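Local coordinates for UPF0141 protein yjdB (PDB 4TN0) that probably transfers phosphoethanolamine to cell-envelope acceptors with a zinc-binding, alkaline phosphatase-like domain, and is required for polymyxin resistance and motility, at residues 100-108 against 118-129. Sequence-based numbering, arbitrary orientation.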
# COMPACT_ATOMS: atom_id res chain seq x y z
N ASP A 100 -7.60 13.39 -11.57
CA ASP A 100 -8.65 12.35 -11.59
C ASP A 100 -8.37 11.28 -10.51
O ASP A 100 -7.35 10.57 -10.56
CB ASP A 100 -8.74 11.72 -12.98
CG ASP A 100 -9.95 10.79 -13.14
OD1 ASP A 100 -10.50 10.28 -12.13
OD2 ASP A 100 -10.36 10.57 -14.30
N ALA A 101 -9.25 11.21 -9.52
CA ALA A 101 -9.07 10.31 -8.38
C ALA A 101 -10.16 9.25 -8.29
O ALA A 101 -11.34 9.57 -8.25
CB ALA A 101 -9.02 11.11 -7.09
N ALA A 102 -9.74 7.98 -8.26
CA ALA A 102 -10.66 6.86 -8.03
C ALA A 102 -10.19 6.01 -6.83
O ALA A 102 -8.98 5.77 -6.66
CB ALA A 102 -10.80 6.00 -9.28
N TRP A 103 -11.14 5.62 -5.97
CA TRP A 103 -10.85 4.76 -4.82
C TRP A 103 -11.73 3.49 -4.82
O TRP A 103 -12.94 3.57 -4.63
CB TRP A 103 -11.03 5.56 -3.51
CG TRP A 103 -10.62 4.82 -2.25
CD1 TRP A 103 -11.28 3.77 -1.67
CD2 TRP A 103 -9.50 5.10 -1.40
NE1 TRP A 103 -10.62 3.36 -0.54
CE2 TRP A 103 -9.53 4.17 -0.34
CE3 TRP A 103 -8.47 6.04 -1.43
CZ2 TRP A 103 -8.56 4.15 0.68
CZ3 TRP A 103 -7.51 6.02 -0.43
CH2 TRP A 103 -7.57 5.08 0.62
N PHE A 104 -11.11 2.33 -5.05
CA PHE A 104 -11.85 1.06 -5.03
C PHE A 104 -11.47 0.21 -3.80
O PHE A 104 -10.31 -0.20 -3.65
CB PHE A 104 -11.60 0.28 -6.33
CG PHE A 104 -11.95 1.04 -7.57
CD1 PHE A 104 -13.13 1.78 -7.65
CD2 PHE A 104 -11.10 1.04 -8.67
CE1 PHE A 104 -13.45 2.49 -8.80
CE2 PHE A 104 -11.42 1.75 -9.82
CZ PHE A 104 -12.59 2.48 -9.88
N ASP A 105 -12.44 -0.07 -2.94
CA ASP A 105 -12.16 -0.65 -1.62
C ASP A 105 -12.77 -2.04 -1.44
O ASP A 105 -13.99 -2.20 -1.46
CB ASP A 105 -12.68 0.29 -0.53
CG ASP A 105 -11.95 0.11 0.79
OD1 ASP A 105 -11.97 -1.01 1.32
OD2 ASP A 105 -11.32 1.08 1.27
N ASN A 106 -11.90 -3.03 -1.22
CA ASN A 106 -12.32 -4.40 -0.94
C ASN A 106 -12.06 -4.79 0.53
O ASN A 106 -12.25 -5.93 0.94
CB ASN A 106 -11.61 -5.37 -1.87
CG ASN A 106 -12.23 -6.77 -1.85
OD1 ASN A 106 -13.45 -6.90 -1.81
ND2 ASN A 106 -11.40 -7.81 -1.90
N ASN A 107 -11.60 -3.82 1.31
CA ASN A 107 -11.22 -4.07 2.69
C ASN A 107 -12.42 -4.09 3.64
O ASN A 107 -13.24 -3.17 3.62
CB ASN A 107 -10.20 -3.04 3.13
CG ASN A 107 -9.52 -3.41 4.41
OD1 ASN A 107 -10.04 -3.17 5.49
ND2 ASN A 107 -8.37 -4.05 4.30
N SER A 108 -12.51 -5.11 4.48
CA SER A 108 -13.66 -5.27 5.37
C SER A 108 -13.86 -4.09 6.31
O SER A 108 -14.94 -3.91 6.86
CB SER A 108 -13.54 -6.56 6.20
OG SER A 108 -12.42 -6.56 7.07
N LEU A 118 -14.35 11.73 -2.14
CA LEU A 118 -14.02 11.48 -3.53
C LEU A 118 -15.31 11.26 -4.30
O LEU A 118 -16.31 10.81 -3.73
CB LEU A 118 -13.10 10.28 -3.69
CG LEU A 118 -11.69 10.50 -3.15
CD1 LEU A 118 -10.82 9.28 -3.41
CD2 LEU A 118 -11.06 11.75 -3.72
N ALA A 119 -15.28 11.58 -5.59
CA ALA A 119 -16.47 11.46 -6.39
C ALA A 119 -16.64 10.01 -6.81
O ALA A 119 -17.70 9.41 -6.60
CB ALA A 119 -16.40 12.37 -7.61
N TYR A 120 -15.59 9.41 -7.38
CA TYR A 120 -15.75 8.02 -7.79
C TYR A 120 -14.99 7.05 -6.87
O TYR A 120 -13.76 6.85 -6.99
CB TYR A 120 -15.39 7.80 -9.26
CG TYR A 120 -15.98 6.47 -9.72
CD1 TYR A 120 -17.34 6.21 -9.51
CD2 TYR A 120 -15.23 5.52 -10.42
CE1 TYR A 120 -17.93 5.03 -9.91
CE2 TYR A 120 -15.83 4.33 -10.85
CZ TYR A 120 -17.19 4.09 -10.58
OH TYR A 120 -17.83 2.93 -10.98
N LYS A 121 -15.76 6.48 -5.94
CA LYS A 121 -15.34 5.51 -4.93
C LYS A 121 -16.31 4.31 -4.97
O LYS A 121 -17.48 4.45 -5.33
CB LYS A 121 -15.32 6.16 -3.54
CG LYS A 121 -16.66 6.74 -3.15
CD LYS A 121 -16.62 7.53 -1.87
CE LYS A 121 -17.97 8.21 -1.67
NZ LYS A 121 -18.02 9.06 -0.45
N GLN A 122 -15.79 3.13 -4.66
CA GLN A 122 -16.61 1.92 -4.66
C GLN A 122 -16.27 0.98 -3.51
O GLN A 122 -15.10 0.75 -3.22
CB GLN A 122 -16.42 1.19 -5.99
CG GLN A 122 -17.48 0.14 -6.30
CD GLN A 122 -17.42 -0.31 -7.75
OE1 GLN A 122 -16.84 0.37 -8.60
NE2 GLN A 122 -18.03 -1.46 -8.05
N LYS A 123 -17.29 0.42 -2.87
CA LYS A 123 -17.05 -0.62 -1.88
C LYS A 123 -17.47 -1.97 -2.41
O LYS A 123 -18.62 -2.18 -2.82
CB LYS A 123 -17.76 -0.34 -0.55
CG LYS A 123 -17.11 0.72 0.35
CD LYS A 123 -17.21 2.13 -0.20
CE LYS A 123 -16.66 3.17 0.78
NZ LYS A 123 -16.96 4.50 0.25
N LEU A 124 -16.52 -2.90 -2.41
CA LEU A 124 -16.77 -4.24 -2.86
C LEU A 124 -17.07 -5.10 -1.61
O LEU A 124 -17.00 -4.63 -0.47
CB LEU A 124 -15.58 -4.79 -3.65
CG LEU A 124 -15.31 -4.24 -5.06
CD1 LEU A 124 -14.77 -2.83 -5.00
CD2 LEU A 124 -14.34 -5.13 -5.81
N SER A 125 -17.39 -6.37 -1.84
CA SER A 125 -17.93 -7.24 -0.81
C SER A 125 -16.91 -7.84 0.17
O SER A 125 -17.30 -8.60 1.05
CB SER A 125 -18.67 -8.38 -1.47
OG SER A 125 -17.76 -9.02 -2.36
N SER A 126 -15.63 -7.51 -0.01
CA SER A 126 -14.51 -8.07 0.77
C SER A 126 -14.29 -9.58 0.57
O SER A 126 -13.86 -10.29 1.50
CB SER A 126 -14.69 -7.77 2.26
OG SER A 126 -14.87 -6.38 2.42
N ASP A 127 -14.56 -10.06 -0.64
CA ASP A 127 -14.16 -11.40 -1.05
C ASP A 127 -12.80 -11.33 -1.72
O ASP A 127 -11.99 -10.49 -1.35
CB ASP A 127 -15.21 -12.04 -1.95
CG ASP A 127 -16.46 -12.41 -1.20
OD1 ASP A 127 -16.35 -13.21 -0.22
OD2 ASP A 127 -17.54 -11.87 -1.53
N LEU A 128 -12.55 -12.18 -2.70
CA LEU A 128 -11.22 -12.27 -3.30
C LEU A 128 -10.78 -10.90 -3.83
O LEU A 128 -11.56 -10.20 -4.48
CB LEU A 128 -11.18 -13.31 -4.42
CG LEU A 128 -10.97 -14.80 -4.11
CD1 LEU A 128 -10.09 -15.01 -2.88
CD2 LEU A 128 -12.31 -15.47 -3.90
N ASP A 129 -9.53 -10.53 -3.56
CA ASP A 129 -9.02 -9.23 -3.97
C ASP A 129 -9.07 -9.05 -5.49
O ASP A 129 -9.10 -7.91 -5.97
CB ASP A 129 -7.58 -9.05 -3.50
CG ASP A 129 -7.47 -8.49 -2.09
OD1 ASP A 129 -8.41 -7.78 -1.66
OD2 ASP A 129 -6.42 -8.76 -1.45
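The Asn-106 carboxamide lies across the turn made by Ser-126, Asp-127 and Asp-129, just past the ends of two parallel strands, 100-105 and 120-123, in the large mixed sheet of an alkaline phosphatase-like fold. Strand 120-123 is outermost in this sheet, and the two short axes run 3° apart. Four backbone bonds fix the register: Trp-103 N to Tyr-120 O, Gln-122 N to Trp-103 O, Asp-105 N to Gln-122 O, and a nearly straight one from Leu-124 N to Asp-105 O (2.8 Å).

With CG of Asn-106 anti to the backbone N (chi1 -167°), its amide reaches beyond the strands. ND2 donates to Asp-127 O at 2.8 Å and to Asp-129 OD1 at 3.0 Å. Both acceptors lie close to the amide plane, which fixes its rotation, whereas Ser-126 N gives OD1 only a weak, bent bond. Asp-129 OD1 is met on its anti side and also accepts from Gln-154 N. Ser-126 OG donates to Asn-106 O from above the carbonyl plane.

On one face of the sheet, Phe-104 CE1 comes within 3.6 Å of Tyr-120 CE2, which lies at the phenylalanine ring's edge, while CD1 rests against Gln-122 CB; Pro-135 of helix 133-139 touches both Phe-104 and Gln-122. On the other face, Leu-118 CD1 packs 3.7 Å from Trp-103 CB.

Beyond the strand, Asn-107 ND2 bonds to Leu-153 O and to the zinc ligand Glu-26, linking the end of strand 100-105 to the metal site. Asp-105 caps the end of its own strand: OD1 accepts from Asn-107 N in an Asx turn, and OD2 takes bonds from His-152 ND1 and, at 3.0 Å within the indole plane, from Trp-103 NE1.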